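Local coordinates for URE2 protein (Saccharomyces cerevisiae, PDB 1K0D) that represses nitrogen catabolic genes by holding phosphorylated GATA activators in the cytoplasm, and also binds glutathione and acts as a glutathione peroxidase, at residues G128-F139 with V151-Y162. Numbering follows the deposited sequence.
Sequences GHAPMIGQALHF and VERYTDEVRRVY
Tyr154 carries its ring anti to its own carbonyl carbon (chi1 -64°), which turns it onto helix 128-139. There it fits as a knob among Met132, Gln135, Ala136 and Phe139. CB of Gln135 lies over the centre of one ring face, 3.5 Å from the Tyr154 centroid, a CH-pi contact. The sulfur of Met132 meets the ring edge, with SD 3.8 Å from Tyr154 CD2. Phe139 lies rim to rim with Tyr154, the planes almost parallel. The backbones come closest at Ala136, whose CA is 4.9 Å from that of Tyr154; its small side chain is consistent with this approach. At the other end, His129 extends CG anti to its backbone N (chi1 172°). Its NE2 gives Tyr162 OH a nearly straight hydrogen bond of 2.9 Å in the imidazole plane. Asn223 also bonds that hydroxyl, and Gln125 holds His129 ND1. A water links Gly128 O to Glu157 OE1, and Arg160 forms a salt bridge with the same carboxylate. The two helices run roughly antiparallel (148° between their directions), and the axes of these segments approach to 8.1 Å, within the all-helical C-terminal domain of the GST fold. Tyr154 OH bonds Gln135 of the second subunit, so the pair reaches the dimer interface. Near His129 and Ile133 it is covered by Trp222 of helix 220-223.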
ATOM      1  N   GLY B 128       4.827   1.494   5.100  1.00 26.43           N
ATOM      2  CA  GLY B 128       5.716   1.634   6.244  1.00 28.49           C
ATOM      3  C   GLY B 128       6.640   2.839   6.247  1.00 28.02           C
ATOM      4  O   GLY B 128       7.104   3.274   7.297  1.00 30.92           O
ATOM      5  N   HIS B 129       6.894   3.378   5.065  1.00 27.04           N
ATOM      6  CA  HIS B 129       7.777   4.520   4.866  1.00 25.54           C
ATOM      7  C   HIS B 129       7.015   5.855   4.853  1.00 25.25           C
ATOM      8  O   HIS B 129       7.137   6.660   5.783  1.00 24.28           O
ATOM      9  CB  HIS B 129       8.536   4.282   3.552  1.00 26.64           C
ATOM     10  CG  HIS B 129       9.357   5.436   3.074  1.00 32.31           C
ATOM     11  ND1 HIS B 129       8.936   6.276   2.062  1.00 33.51           N
ATOM     12  CD2 HIS B 129      10.614   5.830   3.392  1.00 33.39           C
ATOM     13  CE1 HIS B 129       9.903   7.131   1.774  1.00 34.51           C
ATOM     14  NE2 HIS B 129      10.931   6.882   2.566  1.00 33.22           N
ATOM     15  N   ALA B 130       6.205   6.074   3.822  1.00 22.50           N
ATOM     16  CA  ALA B 130       5.457   7.314   3.681  1.00 22.18           C
ATOM     17  C   ALA B 130       4.560   7.674   4.864  1.00 23.53           C
ATOM     18  O   ALA B 130       4.579   8.811   5.336  1.00 24.66           O
ATOM     19  CB  ALA B 130       4.633   7.280   2.391  1.00 23.98           C
ATOM     20  N   PRO B 131       3.754   6.718   5.359  1.00 22.41           N
ATOM     21  CA  PRO B 131       2.878   7.038   6.492  1.00 23.30           C
ATOM     22  C   PRO B 131       3.647   7.535   7.712  1.00 22.17           C
ATOM     23  O   PRO B 131       3.209   8.462   8.393  1.00 22.81           O
ATOM     24  CB  PRO B 131       2.162   5.712   6.764  1.00 23.20           C
ATOM     25  CG  PRO B 131       2.107   5.084   5.397  1.00 23.28           C
ATOM     26  CD  PRO B 131       3.490   5.358   4.860  1.00 22.34           C
ATOM     27  N   MET B 132       4.789   6.912   7.982  1.00 21.00           N
ATOM     28  CA  MET B 132       5.611   7.277   9.126  1.00 21.71           C
ATOM     29  C   MET B 132       6.249   8.654   8.962  1.00 20.79           C
ATOM     30  O   MET B 132       6.320   9.429   9.915  1.00 20.17           O
ATOM     31  CB  MET B 132       6.689   6.214   9.355  1.00 22.68           C
ATOM     32  CG  MET B 132       6.128   4.845   9.722  1.00 26.99           C
ATOM     33  SD  MET B 132       5.141   4.880  11.251  1.00 30.15           S
ATOM     34  CE  MET B 132       3.476   4.851  10.593  1.00 31.50           C
ATOM     35  N   ILE B 133       6.731   8.956   7.764  1.00 18.89           N
ATOM     36  CA  ILE B 133       7.323  10.263   7.525  1.00 19.01           C
ATOM     37  C   ILE B 133       6.208  11.276   7.751  1.00 20.63           C
ATOM     38  O   ILE B 133       6.429  12.353   8.307  1.00 19.68           O
ATOM     39  CB  ILE B 133       7.856  10.387   6.091  1.00 19.35           C
ATOM     40  CG1 ILE B 133       9.076   9.472   5.917  1.00 18.25           C
ATOM     41  CG2 ILE B 133       8.212  11.843   5.788  1.00 19.69           C
ATOM     42  CD1 ILE B 133       9.585   9.404   4.481  1.00 20.54           C
ATOM     43  N   GLY B 134       5.002  10.903   7.331  1.00 20.40           N
ATOM     44  CA  GLY B 134       3.854  11.774   7.502  1.00 21.48           C
ATOM     45  C   GLY B 134       3.525  12.033   8.965  1.00 22.78           C
ATOM     46  O   GLY B 134       3.181  13.151   9.338  1.00 23.15           O
ATOM     47  N   GLN B 135       3.628  11.010   9.805  1.00 21.63           N
ATOM     48  CA  GLN B 135       3.318  11.196  11.213  1.00 21.09           C
ATOM     49  C   GLN B 135       4.401  12.028  11.904  1.00 22.65           C
ATOM     50  O   GLN B 135       4.095  12.828  12.787  1.00 21.12           O
ATOM     51  CB  GLN B 135       3.163   9.850  11.928  1.00 20.46           C
ATOM     52  CG  GLN B 135       2.106   8.919  11.322  1.00 21.06           C
ATOM     53  CD  GLN B 135       0.896   9.661  10.779  1.00 23.00           C
ATOM     54  OE1 GLN B 135       0.649   9.652   9.576  1.00 28.55           O
ATOM     55  NE2 GLN B 135       0.146  10.309  11.654  1.00 19.68           N
ATOM     56  N   ALA B 136       5.659  11.842  11.505  1.00 19.87           N
ATOM     57  CA  ALA B 136       6.756  12.594  12.111  1.00 21.89           C
ATOM     58  C   ALA B 136       6.604  14.065  11.763  1.00 21.54           C
ATOM     59  O   ALA B 136       6.753  14.933  12.619  1.00 23.18           O
ATOM     60  CB  ALA B 136       8.113  12.072  11.629  1.00 16.72           C
ATOM     61  N   LEU B 137       6.308  14.344  10.500  1.00 23.77           N
ATOM     62  CA  LEU B 137       6.126  15.727  10.073  1.00 24.61           C
ATOM     63  C   LEU B 137       4.960  16.344  10.840  1.00 24.56           C
ATOM     64  O   LEU B 137       5.037  17.490  11.280  1.00 24.92           O
ATOM     65  CB  LEU B 137       5.856  15.795   8.566  1.00 23.88           C
ATOM     66  CG  LEU B 137       7.044  15.526   7.633  1.00 25.06           C
ATOM     67  CD1 LEU B 137       6.548  15.363   6.204  1.00 24.93           C
ATOM     68  CD2 LEU B 137       8.047  16.669   7.730  1.00 23.06           C
ATOM     69  N   HIS B 138       3.883  15.581  11.007  1.00 24.63           N
ATOM     70  CA  HIS B 138       2.714  16.090  11.719  1.00 23.53           C
ATOM     71  C   HIS B 138       3.007  16.523  13.158  1.00 22.40           C
ATOM     72  O   HIS B 138       2.706  17.652  13.538  1.00 20.04           O
ATOM     73  CB  HIS B 138       1.587  15.056  11.745  1.00 25.15           C
ATOM     74  CG  HIS B 138       0.381  15.519  12.502  1.00 24.55           C
ATOM     75  ND1 HIS B 138      -0.493  16.458  12.000  1.00 24.57           N
ATOM     76  CD2 HIS B 138      -0.041  15.249  13.760  1.00 26.34           C
ATOM     77  CE1 HIS B 138      -1.400  16.750  12.916  1.00 24.95           C
ATOM     78  NE2 HIS B 138      -1.148  16.029  13.994  1.00 26.27           N
ATOM     79  N   PHE B 139       3.580  15.634  13.962  1.00 21.13           N
ATOM     80  CA  PHE B 139       3.861  15.978  15.352  1.00 24.30           C
ATOM     81  C   PHE B 139       4.984  16.986  15.522  1.00 26.44           C
ATOM     82  O   PHE B 139       5.032  17.715  16.509  1.00 27.43           O
ATOM     83  CB  PHE B 139       4.154  14.716  16.168  1.00 22.55           C
ATOM     84  CG  PHE B 139       2.938  13.870  16.411  1.00 25.26           C
ATOM     85  CD1 PHE B 139       2.725  12.700  15.683  1.00 22.90           C
ATOM     86  CD2 PHE B 139       1.973  14.275  17.332  1.00 24.19           C
ATOM     87  CE1 PHE B 139       1.561  11.946  15.868  1.00 23.54           C
ATOM     88  CE2 PHE B 139       0.814  13.532  17.523  1.00 24.82           C
ATOM     89  CZ  PHE B 139       0.607  12.364  16.787  1.00 22.16           C
ATOM     90  N   VAL B 151       7.109  12.764  18.469  1.00 27.09           N
ATOM     91  CA  VAL B 151       8.113  13.103  17.464  1.00 27.48           C
ATOM     92  C   VAL B 151       9.189  12.031  17.418  1.00 27.42           C
ATOM     93  O   VAL B 151       9.524  11.526  16.351  1.00 28.49           O
ATOM     94  CB  VAL B 151       8.789  14.468  17.762  1.00 26.58           C
ATOM     95  CG1 VAL B 151       9.944  14.721  16.778  1.00 24.29           C
ATOM     96  CG2 VAL B 151       7.767  15.578  17.658  1.00 25.78           C
ATOM     97  N   GLU B 152       9.721  11.683  18.583  1.00 28.21           N
ATOM     98  CA  GLU B 152      10.768  10.671  18.677  1.00 29.06           C
ATOM     99  C   GLU B 152      10.306   9.291  18.188  1.00 28.84           C
ATOM    100  O   GLU B 152      11.065   8.565  17.551  1.00 28.60           O
ATOM    101  CB  GLU B 152      11.258  10.575  20.126  1.00 31.32           C
ATOM    102  CG  GLU B 152      12.379   9.578  20.346  1.00 37.12           C
ATOM    103  CD  GLU B 152      12.913   9.599  21.774  1.00 41.02           C
ATOM    104  OE1 GLU B 152      12.111   9.441  22.722  1.00 42.90           O
ATOM    105  OE2 GLU B 152      14.139   9.772  21.946  1.00 44.05           O
ATOM    106  N   ARG B 153       9.065   8.928  18.489  1.00 28.35           N
ATOM    107  CA  ARG B 153       8.539   7.633  18.060  1.00 28.62           C
ATOM    108  C   ARG B 153       8.597   7.496  16.537  1.00 27.75           C
ATOM    109  O   ARG B 153       9.142   6.532  16.008  1.00 28.30           O
ATOM    110  CB  ARG B 153       7.088   7.468  18.534  1.00 26.81           C
ATOM    111  CG  ARG B 153       6.348   6.276  17.942  1.00 26.61           C
ATOM    112  CD  ARG B 153       4.904   6.262  18.410  1.00 27.14           C
ATOM    113  NE  ARG B 153       4.090   5.309  17.663  1.00 29.17           N
ATOM    114  CZ  ARG B 153       4.190   3.987  17.767  1.00 25.62           C
ATOM    115  NH1 ARG B 153       5.071   3.448  18.595  1.00 24.91           N
ATOM    116  NH2 ARG B 153       3.401   3.209  17.042  1.00 23.93           N
ATOM    117  N   TYR B 154       8.049   8.476  15.836  1.00 27.66           N
ATOM    118  CA  TYR B 154       8.023   8.430  14.383  1.00 26.72           C
ATOM    119  C   TYR B 154       9.340   8.727  13.680  1.00 26.20           C
ATOM    120  O   TYR B 154       9.624   8.155  12.622  1.00 26.71           O
ATOM    121  CB  TYR B 154       6.909   9.341  13.880  1.00 23.57           C
ATOM    122  CG  TYR B 154       5.568   8.832  14.330  1.00 26.01           C
ATOM    123  CD1 TYR B 154       4.830   9.505  15.303  1.00 22.32           C
ATOM    124  CD2 TYR B 154       5.070   7.616  13.843  1.00 26.37           C
ATOM    125  CE1 TYR B 154       3.632   8.977  15.786  1.00 23.47           C
ATOM    126  CE2 TYR B 154       3.877   7.077  14.318  1.00 25.25           C
ATOM    127  CZ  TYR B 154       3.165   7.765  15.290  1.00 24.42           C
ATOM    128  OH  TYR B 154       1.998   7.234  15.760  1.00 23.85           O
ATOM    129  N   THR B 155      10.150   9.607  14.256  1.00 25.51           N
ATOM    130  CA  THR B 155      11.433   9.918  13.642  1.00 27.01           C
ATOM    131  C   THR B 155      12.323   8.676  13.723  1.00 26.92           C
ATOM    132  O   THR B 155      13.054   8.362  12.785  1.00 25.37           O
ATOM    133  CB  THR B 155      12.116  11.090  14.346  1.00 27.69           C
ATOM    134  OG1 THR B 155      11.215  12.206  14.381  1.00 30.19           O
ATOM    135  CG2 THR B 155      13.368  11.495  13.589  1.00 30.58           C
ATOM    136  N   ASP B 156      12.249   7.968  14.847  1.00 26.67           N
ATOM    137  CA  ASP B 156      13.029   6.750  15.026  1.00 26.85           C
ATOM    138  C   ASP B 156      12.595   5.698  14.010  1.00 27.21           C
ATOM    139  O   ASP B 156      13.427   5.001  13.438  1.00 26.33           O
ATOM    140  CB  ASP B 156      12.827   6.176  16.426  1.00 27.56           C
ATOM    141  CG  ASP B 156      13.571   6.947  17.488  1.00 30.57           C
ATOM    142  OD1 ASP B 156      13.425   6.596  18.678  1.00 31.28           O
ATOM    143  OD2 ASP B 156      14.299   7.896  17.138  1.00 32.88           O
ATOM    144  N   GLU B 157      11.288   5.581  13.797  1.00 26.29           N
ATOM    145  CA  GLU B 157      10.771   4.592  12.854  1.00 26.85           C
ATOM    146  C   GLU B 157      11.248   4.880  11.437  1.00 26.26           C
ATOM    147  O   GLU B 157      11.601   3.957  10.699  1.00 26.85           O
ATOM    148  CB  GLU B 157       9.238   4.550  12.902  1.00 25.11           C
ATOM    149  CG  GLU B 157       8.602   3.539  11.946  1.00 28.02           C
ATOM    150  CD  GLU B 157       9.046   2.097  12.193  1.00 30.59           C
ATOM    151  OE1 GLU B 157       8.704   1.225  11.366  1.00 27.35           O
ATOM    152  OE2 GLU B 157       9.729   1.830  13.209  1.00 32.74           O
ATOM    153  N   VAL B 158      11.270   6.154  11.059  1.00 24.89           N
ATOM    154  CA  VAL B 158      11.730   6.519   9.725  1.00 24.56           C
ATOM    155  C   VAL B 158      13.207   6.154   9.538  1.00 25.36           C
ATOM    156  O   VAL B 158      13.593   5.661   8.476  1.00 23.77           O
ATOM    157  CB  VAL B 158      11.516   8.023   9.443  1.00 24.52           C
ATOM    158  CG1 VAL B 158      12.080   8.392   8.071  1.00 22.72           C
ATOM    159  CG2 VAL B 158      10.033   8.334   9.484  1.00 21.53           C
ATOM    160  N   ARG B 159      14.030   6.384  10.561  1.00 26.44           N
ATOM    161  CA  ARG B 159      15.452   6.030  10.466  1.00 27.81           C
ATOM    162  C   ARG B 159      15.572   4.520  10.390  1.00 26.50           C
ATOM    163  O   ARG B 159      16.465   3.984   9.737  1.00 25.53           O
ATOM    164  CB  ARG B 159      16.245   6.508  11.688  1.00 28.93           C
ATOM    165  CG  ARG B 159      16.549   7.986  11.720  1.00 33.68           C
ATOM    166  CD  ARG B 159      17.446   8.295  12.911  1.00 38.15           C
ATOM    167  NE  ARG B 159      17.068   9.551  13.549  1.00 40.97           N
ATOM    168  CZ  ARG B 159      17.420  10.750  13.110  1.00 39.34           C
ATOM    169  NH1 ARG B 159      18.176  10.875  12.030  1.00 41.44           N
ATOM    170  NH2 ARG B 159      16.995  11.826  13.742  1.00 42.74           N
ATOM    171  N   ARG B 160      14.676   3.836  11.088  1.00 25.36           N
ATOM    172  CA  ARG B 160      14.680   2.386  11.086  1.00 27.22           C
ATOM    173  C   ARG B 160      14.371   1.861   9.678  1.00 25.77           C
ATOM    174  O   ARG B 160      15.093   1.011   9.159  1.00 26.94           O
ATOM    175  CB  ARG B 160      13.644   1.857  12.083  1.00 29.28           C
ATOM    176  CG  ARG B 160      13.514   0.343  12.079  1.00 32.64           C
ATOM    177  CD  ARG B 160      12.242  -0.107  12.762  1.00 34.10           C
ATOM    178  NE  ARG B 160      11.873  -1.437  12.307  1.00 40.27           N
ATOM    179  CZ  ARG B 160      11.012  -1.694  11.326  1.00 40.48           C
ATOM    180  NH1 ARG B 160      10.399  -0.712  10.686  1.00 39.28           N
ATOM    181  NH2 ARG B 160      10.790  -2.948  10.966  1.00 44.20           N
ATOM    182  N   VAL B 161      13.314   2.370   9.051  1.00 24.94           N
ATOM    183  CA  VAL B 161      12.967   1.894   7.718  1.00 25.54           C
ATOM    184  C   VAL B 161      14.051   2.253   6.711  1.00 26.95           C
ATOM    185  O   VAL B 161      14.298   1.495   5.770  1.00 26.58           O
ATOM    186  CB  VAL B 161      11.577   2.418   7.245  1.00 26.90           C
ATOM    187  CG1 VAL B 161      10.491   1.888   8.175  1.00 28.47           C
ATOM    188  CG2 VAL B 161      11.547   3.927   7.215  1.00 28.68           C
ATOM    189  N   TYR B 162      14.711   3.394   6.903  1.00 26.19           N
ATOM    190  CA  TYR B 162      15.786   3.763   5.993  1.00 26.08           C
ATOM    191  C   TYR B 162      16.964   2.822   6.191  1.00 25.34           C
ATOM    192  O   TYR B 162      17.720   2.559   5.263  1.00 25.84           O
ATOM    193  CB  TYR B 162      16.212   5.224   6.189  1.00 26.54           C
ATOM    194  CG  TYR B 162      15.490   6.155   5.234  1.00 25.79           C
ATOM    195  CD1 TYR B 162      14.347   6.845   5.628  1.00 25.58           C
ATOM    196  CD2 TYR B 162      15.908   6.284   3.914  1.00 25.95           C
ATOM    197  CE1 TYR B 162      13.636   7.637   4.733  1.00 24.56           C
ATOM    198  CE2 TYR B 162      15.204   7.072   3.007  1.00 27.34           C
ATOM    199  CZ  TYR B 162      14.068   7.746   3.424  1.00 25.75           C
ATOM    200  OH  TYR B 162      13.365   8.526   2.529  1.00 24.45           O
TER
HETATM  201  O   HOH W   1       7.329   1.369   9.281  1.00 31.00           O